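Local coordinates for avirulence protein (Pseudomonas syringae, PDB 4B6X), which is a type III secreted effector, seen here as its C-terminal coiled-coil domain processed in the plant, and is recognised in resistant plants as a trigger of immunity, at residues A26-I31 with R76-L81; D33-V38 with A69-L74. All coordinates share one frame; numbering follows the deposited sequence.

Contact 1 (A26-I31 with R76-L81); sequences ALRQEI and RRFAVL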
ATOM      1  N   ALA A  26       2.543   4.110  14.498  1.00 28.48           N
ATOM      2  CA  ALA A  26       3.506   4.278  13.389  1.00 28.28           C
ATOM      3  C   ALA A  26       3.117   3.394  12.212  1.00 24.78           C
ATOM      4  O   ALA A  26       3.194   3.812  11.053  1.00 24.55           O
ATOM      5  CB  ALA A  26       4.956   4.004  13.842  1.00 28.61           C
ATOM      6  N   LEU A  27       2.685   2.173  12.515  1.00 21.88           N
ATOM      7  CA  LEU A  27       2.218   1.236  11.486  1.00 19.89           C
ATOM      8  C   LEU A  27       0.979   1.727  10.710  1.00 19.41           C
ATOM      9  O   LEU A  27       0.889   1.556   9.459  1.00 17.24           O
ATOM     10  CB  LEU A  27       1.949  -0.125  12.115  1.00 17.76           C
ATOM     11  CG  LEU A  27       1.575  -1.293  11.211  1.00 20.14           C
ATOM     12  CD1 LEU A  27       2.580  -1.488  10.027  1.00 16.43           C
ATOM     13  CD2 LEU A  27       1.455  -2.622  12.082  1.00 19.16           C
ATOM     14  N   ARG A  28       0.034   2.315  11.434  1.00 20.51           N
ATOM     15  CA  ARG A  28      -1.161   2.902  10.813  1.00 22.36           C
ATOM     16  C   ARG A  28      -0.764   3.997   9.834  1.00 23.06           C
ATOM     17  O   ARG A  28      -1.288   4.055   8.718  1.00 22.39           O
ATOM     18  CB  ARG A  28      -2.148   3.490  11.846  1.00 24.93           C
ATOM     19  CG  ARG A  28      -3.518   3.949  11.229  1.00 31.20           C
ATOM     20  CD  ARG A  28      -4.281   5.048  12.053  1.00 43.76           C
ATOM     21  NE  ARG A  28      -4.079   4.963  13.511  1.00 51.72           N
ATOM     22  CZ  ARG A  28      -4.862   4.314  14.390  1.00 57.38           C
ATOM     23  NH1 ARG A  28      -5.980   3.672  14.004  1.00 58.15           N
ATOM     24  NH2 ARG A  28      -4.517   4.308  15.684  1.00 59.42           N
ATOM     25  N   GLN A  29       0.165   4.846  10.257  1.00 23.83           N
ATOM     26  CA  GLN A  29       0.649   5.935   9.439  1.00 26.49           C
ATOM     27  C   GLN A  29       1.402   5.385   8.209  1.00 24.00           C
ATOM     28  O   GLN A  29       1.242   5.906   7.110  1.00 24.13           O
ATOM     29  CB  GLN A  29       1.491   6.897  10.297  1.00 29.58           C
ATOM     30  CG  GLN A  29       2.028   8.113   9.579  1.00 37.51           C
ATOM     31  CD  GLN A  29       0.935   9.002   8.987  1.00 42.97           C
ATOM     32  OE1 GLN A  29       0.166   9.605   9.726  1.00 49.02           O
ATOM     33  NE2 GLN A  29       0.867   9.080   7.648  1.00 41.18           N
ATOM     34  N   GLU A  30       2.165   4.297   8.379  1.00 21.82           N
ATOM     35  CA  GLU A  30       2.848   3.647   7.253  1.00 19.49           C
ATOM     36  C   GLU A  30       1.879   3.115   6.210  1.00 18.50           C
ATOM     37  O   GLU A  30       2.125   3.182   4.989  1.00 17.14           O
ATOM     38  CB  GLU A  30       3.765   2.513   7.712  1.00 18.35           C
ATOM     39  CG  GLU A  30       4.850   2.234   6.662  1.00 19.97           C
ATOM     40  CD  GLU A  30       5.706   0.976   6.853  1.00 22.11           C
ATOM     41  OE1 GLU A  30       5.754   0.371   7.951  1.00 20.54           O
ATOM     42  OE2 GLU A  30       6.342   0.602   5.827  1.00 25.11           O
ATOM     43  N   ILE A  31       0.791   2.545   6.700  1.00 17.54           N
ATOM     44  CA  ILE A  31      -0.249   2.050   5.845  1.00 16.49           C
ATOM     45  C   ILE A  31      -0.812   3.190   4.997  1.00 18.45           C
ATOM     46  O   ILE A  31      -0.939   3.040   3.795  1.00 17.24           O
ATOM     47  CB  ILE A  31      -1.356   1.397   6.638  1.00 16.26           C
ATOM     48  CG1 ILE A  31      -0.831   0.076   7.190  1.00 15.85           C
ATOM     49  CG2 ILE A  31      -2.636   1.234   5.763  1.00 15.07           C
ATOM     50  CD1 ILE A  31      -1.775  -0.608   8.225  1.00 14.84           C
ATOM     51  N   ARG A  76      -2.405  -6.604   7.312  1.00 16.00           N
ATOM     52  CA  ARG A  76      -2.546  -7.805   8.154  1.00 17.01           C
ATOM     53  C   ARG A  76      -1.939  -7.611   9.533  1.00 16.84           C
ATOM     54  O   ARG A  76      -2.553  -7.990  10.525  1.00 16.40           O
ATOM     55  CB  ARG A  76      -1.954  -9.057   7.492  1.00 17.44           C
ATOM     56  CG  ARG A  76      -2.941  -9.662   6.494  1.00 20.57           C
ATOM     57  CD  ARG A  76      -2.464 -10.979   5.889  1.00 22.99           C
ATOM     58  NE  ARG A  76      -1.448 -10.798   4.864  1.00 22.80           N
ATOM     59  CZ  ARG A  76      -1.687 -10.602   3.559  1.00 24.50           C
ATOM     60  NH1 ARG A  76      -2.937 -10.552   3.067  1.00 25.30           N
ATOM     61  NH2 ARG A  76      -0.662 -10.425   2.734  1.00 20.75           N
ATOM     62  N   ARG A  77      -0.729  -7.036   9.582  1.00 16.41           N
ATOM     63  CA  ARG A  77      -0.028  -6.825  10.851  1.00 16.43           C
ATOM     64  C   ARG A  77      -0.746  -5.867  11.762  1.00 16.37           C
ATOM     65  O   ARG A  77      -0.721  -6.036  12.997  1.00 15.98           O
ATOM     66  CB  ARG A  77       1.405  -6.332  10.634  1.00 16.65           C
ATOM     67  CG  ARG A  77       2.344  -7.409  10.143  1.00 17.79           C
ATOM     68  CD  ARG A  77       3.598  -6.807   9.496  1.00 21.33           C
ATOM     69  NE  ARG A  77       4.299  -5.842  10.357  1.00 22.37           N
ATOM     70  CZ  ARG A  77       5.298  -5.048   9.946  1.00 22.86           C
ATOM     71  NH1 ARG A  77       5.709  -5.081   8.689  1.00 20.34           N
ATOM     72  NH2 ARG A  77       5.877  -4.201  10.798  1.00 24.33           N
ATOM     73  N   PHE A  78      -1.383  -4.861  11.154  1.00 16.13           N
ATOM     74  CA  PHE A  78      -2.091  -3.857  11.899  1.00 15.32           C
ATOM     75  C   PHE A  78      -3.419  -4.378  12.437  1.00 15.29           C
ATOM     76  O   PHE A  78      -3.845  -4.036  13.544  1.00 15.86           O
ATOM     77  CB  PHE A  78      -2.352  -2.647  11.036  1.00 16.46           C
ATOM     78  CG  PHE A  78      -3.087  -1.567  11.764  1.00 18.15           C
ATOM     79  CD1 PHE A  78      -2.471  -0.891  12.806  1.00 17.93           C
ATOM     80  CD2 PHE A  78      -4.407  -1.267  11.438  1.00 20.98           C
ATOM     81  CE1 PHE A  78      -3.159   0.116  13.519  1.00 23.10           C
ATOM     82  CE2 PHE A  78      -5.095  -0.263  12.110  1.00 25.76           C
ATOM     83  CZ  PHE A  78      -4.472   0.425  13.170  1.00 25.12           C
ATOM     84  N   ALA A  79      -4.092  -5.186  11.645  1.00 14.77           N
ATOM     85  CA  ALA A  79      -5.337  -5.801  12.085  1.00 15.59           C
ATOM     86  C   ALA A  79      -5.085  -6.683  13.310  1.00 15.18           C
ATOM     87  O   ALA A  79      -5.878  -6.681  14.223  1.00 15.72           O
ATOM     88  CB  ALA A  79      -6.014  -6.602  10.950  1.00 14.79           C
ATOM     89  N   VAL A  80      -3.986  -7.429  13.337  1.00 15.06           N
ATOM     90  CA  VAL A  80      -3.677  -8.250  14.513  1.00 15.32           C
ATOM     91  C   VAL A  80      -3.551  -7.361  15.739  1.00 16.07           C
ATOM     92  O   VAL A  80      -4.158  -7.587  16.794  1.00 16.50           O
ATOM     93  CB  VAL A  80      -2.385  -9.074  14.356  1.00 14.74           C
ATOM     94  CG1 VAL A  80      -1.987  -9.661  15.719  1.00 14.05           C
ATOM     95  CG2 VAL A  80      -2.632 -10.205  13.354  1.00 15.81           C
ATOM     96  N   LEU A  81      -2.772  -6.325  15.566  1.00 16.14           N
ATOM     97  CA  LEU A  81      -2.483  -5.404  16.634  1.00 18.29           C
ATOM     98  C   LEU A  81      -3.738  -4.685  17.147  1.00 18.03           C
ATOM     99  O   LEU A  81      -3.946  -4.555  18.355  1.00 18.91           O
ATOM    100  CB  LEU A  81      -1.467  -4.443  16.076  1.00 19.10           C
ATOM    101  CG  LEU A  81      -0.667  -3.531  16.925  1.00 24.14           C
ATOM    102  CD1 LEU A  81       0.718  -3.244  16.191  1.00 21.19           C
ATOM    103  CD2 LEU A  81      -1.586  -2.339  17.083  1.00 26.17           C
TER
HETATM  104  O   HOH W   1       7.225  -1.742   8.910  1.00 22.22           O

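Contact 2 (D33-V38 with A69-L74); sequences DKQLMV and ADLADL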
ATOM      1  N   ASP A  33       0.714   6.057   4.231  1.00 23.22           N
ATOM      2  CA  ASP A  33       1.811   6.501   3.358  1.00 24.33           C
ATOM      3  C   ASP A  33       1.932   5.522   2.180  1.00 21.51           C
ATOM      4  O   ASP A  33       2.114   5.937   1.040  1.00 21.59           O
ATOM      5  CB  ASP A  33       3.165   6.569   4.087  1.00 25.26           C
ATOM      6  CG  ASP A  33       3.200   7.560   5.225  1.00 28.52           C
ATOM      7  OD1 ASP A  33       2.385   8.491   5.306  1.00 31.80           O
ATOM      8  OD2 ASP A  33       4.097   7.412   6.079  1.00 33.95           O
ATOM      9  N   LYS A  34       1.798   4.232   2.464  1.00 19.27           N
ATOM     10  CA  LYS A  34       1.909   3.202   1.455  1.00 17.28           C
ATOM     11  C   LYS A  34       0.709   3.137   0.512  1.00 17.47           C
ATOM     12  O   LYS A  34       0.902   2.882  -0.684  1.00 16.30           O
ATOM     13  CB  LYS A  34       2.197   1.828   2.080  1.00 16.69           C
ATOM     14  CG  LYS A  34       2.506   0.734   1.016  1.00 15.71           C
ATOM     15  CD  LYS A  34       3.728  -0.211   1.156  1.00 18.38           C
ATOM     16  CE  LYS A  34       4.837   0.117   2.098  1.00 20.00           C
ATOM     17  NZ  LYS A  34       6.167   0.228   1.467  1.00 18.65           N
ATOM     18  N   GLN A  35      -0.508   3.386   1.023  1.00 17.89           N
ATOM     19  CA  GLN A  35      -1.693   3.525   0.178  1.00 18.83           C
ATOM     20  C   GLN A  35      -1.546   4.719  -0.776  1.00 20.74           C
ATOM     21  O   GLN A  35      -1.887   4.601  -1.940  1.00 20.68           O
ATOM     22  CB  GLN A  35      -2.959   3.704   1.036  1.00 20.28           C
ATOM     23  CG  GLN A  35      -4.310   3.662   0.252  1.00 22.38           C
ATOM     24  CD  GLN A  35      -4.605   2.299  -0.412  1.00 21.98           C
ATOM     25  OE1 GLN A  35      -5.006   1.357   0.270  1.00 23.23           O
ATOM     26  NE2 GLN A  35      -4.417   2.202  -1.756  1.00 21.73           N
ATOM     27  N   LEU A  36      -1.062   5.860  -0.283  1.00 21.50           N
ATOM     28  CA  LEU A  36      -0.721   6.972  -1.162  1.00 23.97           C
ATOM     29  C   LEU A  36       0.257   6.553  -2.294  1.00 22.59           C
ATOM     30  O   LEU A  36       0.020   6.862  -3.462  1.00 21.68           O
ATOM     31  CB  LEU A  36      -0.160   8.149  -0.366  1.00 26.49           C
ATOM     32  CG  LEU A  36       0.139   9.450  -1.135  1.00 32.50           C
ATOM     33  CD1 LEU A  36      -1.146  10.075  -1.799  1.00 34.66           C
ATOM     34  CD2 LEU A  36       0.825  10.491  -0.171  1.00 37.37           C
ATOM     35  N   MET A  37       1.335   5.837  -1.969  1.00 21.35           N
ATOM     36  CA  MET A  37       2.257   5.416  -3.003  1.00 20.97           C
ATOM     37  C   MET A  37       1.558   4.494  -4.004  1.00 18.44           C
ATOM     38  O   MET A  37       1.730   4.635  -5.245  1.00 19.30           O
ATOM     39  CB  MET A  37       3.490   4.713  -2.450  1.00 21.34           C
ATOM     40  CG  MET A  37       4.589   5.620  -1.855  1.00 29.21           C
ATOM     41  SD  MET A  37       6.254   4.759  -1.748  1.00 39.80           S
ATOM     42  CE  MET A  37       5.694   3.016  -1.922  1.00 19.57           C
ATOM     43  N   VAL A  38       0.753   3.573  -3.504  1.00 16.07           N
ATOM     44  CA  VAL A  38       0.014   2.656  -4.388  1.00 14.33           C
ATOM     45  C   VAL A  38      -0.882   3.399  -5.345  1.00 16.15           C
ATOM     46  O   VAL A  38      -0.952   3.083  -6.545  1.00 17.17           O
ATOM     47  CB  VAL A  38      -0.820   1.635  -3.593  1.00 13.86           C
ATOM     48  CG1 VAL A  38      -1.982   1.072  -4.450  1.00 12.15           C
ATOM     49  CG2 VAL A  38       0.105   0.517  -3.022  1.00 11.95           C
ATOM     50  N   ALA A  69       1.806  -5.628  -2.575  1.00 13.26           N
ATOM     51  CA  ALA A  69       2.134  -6.760  -1.721  1.00 14.63           C
ATOM     52  C   ALA A  69       2.555  -6.300  -0.317  1.00 14.47           C
ATOM     53  O   ALA A  69       2.122  -6.868   0.688  1.00 15.19           O
ATOM     54  CB  ALA A  69       3.236  -7.619  -2.362  1.00 14.18           C
ATOM     55  N   ASP A  70       3.402  -5.271  -0.266  1.00 14.20           N
ATOM     56  CA  ASP A  70       3.859  -4.712   0.971  1.00 14.20           C
ATOM     57  C   ASP A  70       2.698  -4.114   1.770  1.00 14.47           C
ATOM     58  O   ASP A  70       2.624  -4.272   2.976  1.00 14.26           O
ATOM     59  CB  ASP A  70       4.925  -3.647   0.714  1.00 14.53           C
ATOM     60  CG  ASP A  70       6.248  -4.226   0.210  1.00 16.80           C
ATOM     61  OD1 ASP A  70       6.509  -5.454   0.392  1.00 19.76           O
ATOM     62  OD2 ASP A  70       7.050  -3.438  -0.351  1.00 17.07           O
ATOM     63  N   LEU A  71       1.779  -3.451   1.089  1.00 14.20           N
ATOM     64  CA  LEU A  71       0.624  -2.877   1.751  1.00 14.74           C
ATOM     65  C   LEU A  71      -0.244  -3.958   2.394  1.00 14.36           C
ATOM     66  O   LEU A  71      -0.694  -3.794   3.529  1.00 14.80           O
ATOM     67  CB  LEU A  71      -0.230  -2.052   0.763  1.00 14.00           C
ATOM     68  CG  LEU A  71      -1.480  -1.362   1.291  1.00 15.99           C
ATOM     69  CD1 LEU A  71      -1.118  -0.442   2.411  1.00 11.86           C
ATOM     70  CD2 LEU A  71      -2.281  -0.612   0.136  1.00 14.69           C
ATOM     71  N   ALA A  72      -0.555  -5.008   1.649  1.00 14.06           N
ATOM     72  CA  ALA A  72      -1.384  -6.060   2.178  1.00 14.50           C
ATOM     73  C   ALA A  72      -0.762  -6.688   3.454  1.00 14.58           C
ATOM     74  O   ALA A  72      -1.467  -6.975   4.399  1.00 14.32           O
ATOM     75  CB  ALA A  72      -1.662  -7.080   1.123  1.00 15.51           C
ATOM     76  N   ASP A  73       0.562  -6.889   3.480  1.00 14.72           N
ATOM     77  CA  ASP A  73       1.243  -7.354   4.693  1.00 14.55           C
ATOM     78  C   ASP A  73       1.136  -6.359   5.834  1.00 14.29           C
ATOM     79  O   ASP A  73       0.885  -6.739   6.994  1.00 14.76           O
ATOM     80  CB  ASP A  73       2.712  -7.642   4.409  1.00 14.73           C
ATOM     81  CG  ASP A  73       2.919  -8.954   3.643  1.00 18.12           C
ATOM     82  OD1 ASP A  73       1.949  -9.715   3.468  1.00 20.03           O
ATOM     83  OD2 ASP A  73       4.066  -9.251   3.255  1.00 20.38           O
ATOM     84  N   LEU A  74       1.340  -5.079   5.538  1.00 13.84           N
ATOM     85  CA  LEU A  74       1.214  -4.077   6.559  1.00 14.43           C
ATOM     86  C   LEU A  74      -0.201  -4.115   7.185  1.00 14.59           C
ATOM     87  O   LEU A  74      -0.361  -4.058   8.403  1.00 13.59           O
ATOM     88  CB  LEU A  74       1.569  -2.688   6.032  1.00 15.15           C
ATOM     89  CG  LEU A  74       3.025  -2.345   5.680  1.00 15.22           C
ATOM     90  CD1 LEU A  74       3.093  -0.888   5.245  1.00 18.54           C
ATOM     91  CD2 LEU A  74       3.960  -2.575   6.832  1.00 16.76           C
TER
HETATM   92  O   HOH W   2       6.614  -1.018  -0.926  1.00 14.86           O

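Contact 1 (A26-I31 with R76-L81)
Leu27 and Phe78 meet in an antiparallel helix-helix contact near the open end of a coiled-coil hairpin, where the start of helix 25-50 lies against the later part of helix 54-89. The axes of 26-31 and 76-81 come within 10.0 Å at 146°, and no hydrogen bond joins the segments directly; the grip is apolar in the middle and charged at its borders.

The side chains of Leu27 and Phe78 point opposite ways as they overlap. With CG anti to the backbone N (chi1 -175°), Leu27 sends CD2 across to the facing helix, 3.7 Å from Phe78 N and 4.2 Å from Leu81 CD1. A branched, purely aliphatic chain suits this place, since one methyl can rest on the helix backbone while also meeting a second leucine. Phe78 reaches back: its CB lies 3.5 Å from Ile31 CD1, and the isoleucine chain runs nearly perpendicular to that of Phe78. The ring then extends beside Arg28, whose CB and CG pack on the far end of the ring while Arg28 NH1 stands at the ring edge, 3.7 Å from Phe78 CZ. That same Phe78 CZ lies over one face of the Arg28 guanidinium, and the two planes are 72° apart.

Along another border, Arg77 has Leu27 CD1 over one guanidinium face. Its NH2 makes a weak 3.4 Å bond to a water that donates to Glu30 OE1 at 2.7 Å, a loose bridge between opposite charges. Toward the hairpin turn the apolar seam continues as Leu27 and Ile31 both pack on Leu74 of helix 54-89, and Ile31 also reaches Leu71.

Contact 2 (D33-V38 with A69-L74)
Lys34 and Leu71 bury the most surface in this contact and lie at its middle, their CA atoms 6.2 Å apart where segments 33-38 and 69-74 run antiparallel, their axes at 154°. A lysine in the seam of a coiled coil works because its long methylene chain can behave as an apolar residue while the ammonium reaches the border. Lys34 does this by lying alongside Leu71, the two side chains heading opposite ways, with Lys34 CG 3.9 Å from Leu71 CB. Beyond CG the chain turns along the facing helix: Lys34 CD rests 3.7 Å from Asp70 CB, and CE meets CD1 of Leu74, whose side chain runs roughly perpendicular to the lysine. The chi2, chi3 and chi4 torsions of Lys34 all lie off the usual staggered values, so the exact course of its end is best read with caution.

At that end, Lys34 NZ is modelled 4.2 Å from Asp70 OD2, too far for a salt bridge. One water closes the gap, accepting from Lys34 NZ at 2.7 Å and donating to Asp70 OD2. The pair is therefore joined through solvent, and the nearby carboxylate would be expected to favour the charged form of the lysine.

Leu71, buried, spreads its two methyls over different neighbours. A chi1 of -179° turns its fork away from its own N and toward helix 25-50: CD1 lies on the Lys34 methylenes, while CD2 reaches Gln35 OE1 at 3.4 Å and Val38 CG2 at 4.1 Å. Gln35 thus lends its amide end as a lid beside the leucine, and its NE2 is hydrogen-bonded to Asn39 on its own helix. The compact, branched Val38 goes on to touch Leu64, Ala67 and Arg68 of helix 54-89, carrying the seam toward the turn.

Contacts 1 and 2 are successive levels of one seam, their centres about 10 Å apart, and both join helix 25-50 to helix 54-89. Because the helices are antiparallel, the order along the chain is 26-31, 33-38, 69-74, 76-81: contact 2 is the inner pair, nearer the turn, its centre about 1 Å from the centre of the chain, and contact 1 the outer one, its centre about 11 Å from it. They touch directly, with Glu30 CD packed against Leu74 CD1 at 3.6 Å. This two-helix hairpin makes up almost all of the ordered C-terminal domain, so its fold rests largely on this one continuous interface.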